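Local atomic coordinates of transcriptional regulator, LacI family (Arthrobacter sp., PDB entry 4RKR), a protein that probably regulates transcription in response to a sugar effector, gripping lactose in the cleft of its periplasmic-binding-protein-like fold. Residues A73-L78 with P93-D98. Residues are numbered along the deposited sequence; the frame is centred on the assembly and turned at random.
Sequences AVIGYL and PLIVLD. With GAL (beta-D-galactopyranose), chain E; GLC (alpha-D-glucopyranose), chain B.
Val74 and Leu94 meet side by side in a textbook case of a parallel beta-alpha-beta crossover whose strand ends form part of a sugar site. Strands 73-76 and 94-97 run 1° from parallel, and helix 82-89 connects them. Four backbone bonds join the segments: Val74 N to Pro93 O and Ile95 N to Val74 O (2.8 Å) are nearly straight, while the two at Gly76, its N to Ile95 O and Leu97 N to its O, are bent.

Packing is close on the face toward the helix. Leu94, its CG anti to the backbone N (chi1 177°), brings CD1 to 3.5 Å from Val74 CG1, while its CD2 meets Leu78 CD1 tip to tip; Ala85 of the helix touches both leucines. On the opposite face Ile75 and Ile95 lie alongside each other more loosely, with CG1 of Ile75 4.2 Å from CB of Ile95.

At the carboxyl-terminal ends of the strands apolar packing gives way to a polar sugar site. Leu97 CB sits over one face of the Tyr77 ring, 3.8 Å from its centroid, a CH-pi contact. Galactose O6 lies in the ring plane at the edge, 2.7 Å from Tyr77 OH, which is also hydrogen-bonded with Tyr29 OH. A leucine in place of Tyr77 would probably leave galactose O6 without its phenolic partner and Leu97 CB without the ring face it covers. Asp98 OD2 accepts bonds from galactose O6 and glucose O3 (2.6 Å), bridging a hydroxyl of each unit, consistent with recognition of the linked disaccharide.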
loop_
_atom_site.group_PDB
_atom_site.type_symbol
_atom_site.label_atom_id
_atom_site.label_comp_id
_atom_site.label_asym_id
_atom_site.label_seq_id
_atom_site.Cartn_x
_atom_site.Cartn_y
_atom_site.Cartn_z
ATOM N N ALA A 73 15.643 9.249 -16.648
ATOM C CA ALA A 73 15.608 7.794 -16.630
ATOM C C ALA A 73 14.274 7.317 -16.075
ATOM O O ALA A 73 13.567 8.059 -15.392
ATOM C CB ALA A 73 16.740 7.252 -15.781
ATOM N N VAL A 74 13.933 6.075 -16.390
ATOM C CA VAL A 74 12.721 5.465 -15.880
ATOM C C VAL A 74 13.024 4.098 -15.358
ATOM O O VAL A 74 13.735 3.315 -15.991
ATOM C CB VAL A 74 11.625 5.325 -16.957
ATOM C CG1 VAL A 74 10.485 4.447 -16.455
ATOM C CG2 VAL A 74 11.103 6.694 -17.344
ATOM N N ILE A 75 12.464 3.820 -14.194
ATOM C CA ILE A 75 12.419 2.479 -13.651
ATOM C C ILE A 75 10.943 2.096 -13.580
ATOM O O ILE A 75 10.101 2.878 -13.113
ATOM C CB ILE A 75 12.979 2.469 -12.237
ATOM C CG1 ILE A 75 14.464 2.798 -12.269
ATOM C CG2 ILE A 75 12.691 1.120 -11.558
ATOM C CD1 ILE A 75 15.041 3.129 -10.900
ATOM N N GLY A 76 10.601 0.906 -14.026
ATOM C CA GLY A 76 9.193 0.565 -14.006
ATOM C C GLY A 76 8.764 -0.815 -14.411
ATOM O O GLY A 76 9.510 -1.591 -15.039
ATOM N N TYR A 77 7.528 -1.102 -14.024
ATOM C CA TYR A 77 6.767 -2.214 -14.556
ATOM C C TYR A 77 5.924 -1.647 -15.696
ATOM O O TYR A 77 5.072 -0.790 -15.466
ATOM C CB TYR A 77 5.889 -2.808 -13.466
ATOM C CG TYR A 77 6.624 -3.702 -12.485
ATOM C CD1 TYR A 77 7.359 -3.164 -11.419
ATOM C CD2 TYR A 77 6.561 -5.085 -12.606
ATOM C CE1 TYR A 77 8.019 -3.989 -10.519
ATOM C CE2 TYR A 77 7.218 -5.918 -11.715
ATOM C CZ TYR A 77 7.932 -5.368 -10.677
ATOM O OH TYR A 77 8.587 -6.194 -9.832
ATOM N N LEU A 78 6.161 -2.114 -16.923
ATOM C CA LEU A 78 5.610 -1.447 -18.108
ATOM C C LEU A 78 4.522 -2.204 -18.833
ATOM O O LEU A 78 4.075 -1.755 -19.890
ATOM C CB LEU A 78 6.730 -1.121 -19.106
ATOM C CG LEU A 78 7.764 -0.050 -18.706
ATOM C CD1 LEU A 78 8.368 0.542 -19.964
ATOM C CD2 LEU A 78 7.185 1.075 -17.855
ATOM N N PRO A 93 17.948 6.077 -20.138
ATOM C CA PRO A 93 17.821 4.668 -19.793
ATOM C C PRO A 93 16.499 4.272 -19.177
ATOM O O PRO A 93 15.978 4.952 -18.275
ATOM C CB PRO A 93 18.945 4.433 -18.763
ATOM C CG PRO A 93 19.406 5.759 -18.350
ATOM C CD PRO A 93 19.104 6.705 -19.471
ATOM N N LEU A 94 15.977 3.168 -19.682
ATOM C CA LEU A 94 14.850 2.486 -19.105
ATOM C C LEU A 94 15.358 1.223 -18.439
ATOM O O LEU A 94 16.086 0.433 -19.054
ATOM C CB LEU A 94 13.847 2.086 -20.184
ATOM C CG LEU A 94 12.638 1.275 -19.698
ATOM C CD1 LEU A 94 11.849 2.081 -18.665
ATOM C CD2 LEU A 94 11.753 0.878 -20.874
ATOM N N ILE A 95 14.952 1.036 -17.191
ATOM C CA ILE A 95 15.165 -0.198 -16.476
ATOM C C ILE A 95 13.807 -0.790 -16.200
ATOM O O ILE A 95 13.011 -0.187 -15.462
ATOM C CB ILE A 95 15.856 0.070 -15.139
ATOM C CG1 ILE A 95 17.218 0.719 -15.408
ATOM C CG2 ILE A 95 16.005 -1.237 -14.354
ATOM C CD1 ILE A 95 17.911 1.208 -14.165
ATOM N N VAL A 96 13.542 -1.951 -16.802
ATOM C CA VAL A 96 12.241 -2.635 -16.670
ATOM C C VAL A 96 12.359 -3.816 -15.727
ATOM O O VAL A 96 13.425 -4.417 -15.626
ATOM C CB VAL A 96 11.680 -3.148 -18.021
ATOM C CG1 VAL A 96 11.511 -2.010 -19.006
ATOM C CG2 VAL A 96 12.559 -4.223 -18.628
ATOM N N LEU A 97 11.264 -4.142 -15.042
ATOM C CA LEU A 97 11.219 -5.327 -14.169
ATOM C C LEU A 97 10.259 -6.371 -14.687
ATOM O O LEU A 97 9.211 -6.057 -15.272
ATOM C CB LEU A 97 10.825 -4.956 -12.737
ATOM C CG LEU A 97 11.966 -4.278 -11.977
ATOM C CD1 LEU A 97 11.853 -2.770 -12.065
ATOM C CD2 LEU A 97 12.006 -4.714 -10.532
ATOM N N ASP A 98 10.666 -7.622 -14.504
ATOM C CA ASP A 98 9.779 -8.759 -14.634
ATOM C C ASP A 98 9.099 -8.859 -15.995
ATOM O O ASP A 98 7.943 -9.244 -16.065
ATOM C CB ASP A 98 8.728 -8.676 -13.520
ATOM C CG ASP A 98 8.149 -10.027 -13.137
ATOM O OD1 ASP A 98 8.636 -11.100 -13.580
ATOM O OD2 ASP A 98 7.174 -9.993 -12.375
HETATM C C1 GAL E . 3.535 -8.654 -10.780
HETATM C C2 GAL E . 2.568 -8.994 -9.645
HETATM C C3 GAL E . 3.129 -8.539 -8.299
HETATM C C4 GAL E . 4.547 -9.052 -8.117
HETATM C C5 GAL E . 5.406 -8.714 -9.324
HETATM C C6 GAL E . 6.788 -9.327 -9.167
HETATM O O2 GAL E . 1.332 -8.316 -9.897
HETATM O O3 GAL E . 2.353 -9.015 -7.194
HETATM O O4 GAL E . 4.509 -10.465 -7.938
HETATM O O5 GAL E . 4.820 -9.209 -10.528
HETATM O O6 GAL E . 7.668 -8.702 -10.102
HETATM C C1 GLC B . 4.244 -8.792 -15.993
HETATM C C2 GLC B . 4.979 -9.799 -15.104
HETATM C C3 GLC B . 4.187 -10.122 -13.854
HETATM C C4 GLC B . 3.842 -8.840 -13.133
HETATM C C5 GLC B . 3.053 -7.939 -14.077
HETATM C C6 GLC B . 2.674 -6.639 -13.384
HETATM O O1 GLC B . 3.103 -9.419 -16.580
HETATM O O2 GLC B . 5.183 -11.034 -15.793
HETATM O O3 GLC B . 4.928 -11.020 -13.025
HETATM O O4 GLC B . 3.037 -9.169 -12.004
HETATM O O5 GLC B . 3.793 -7.643 -15.265
HETATM O O6 GLC B . 2.160 -5.715 -14.350
#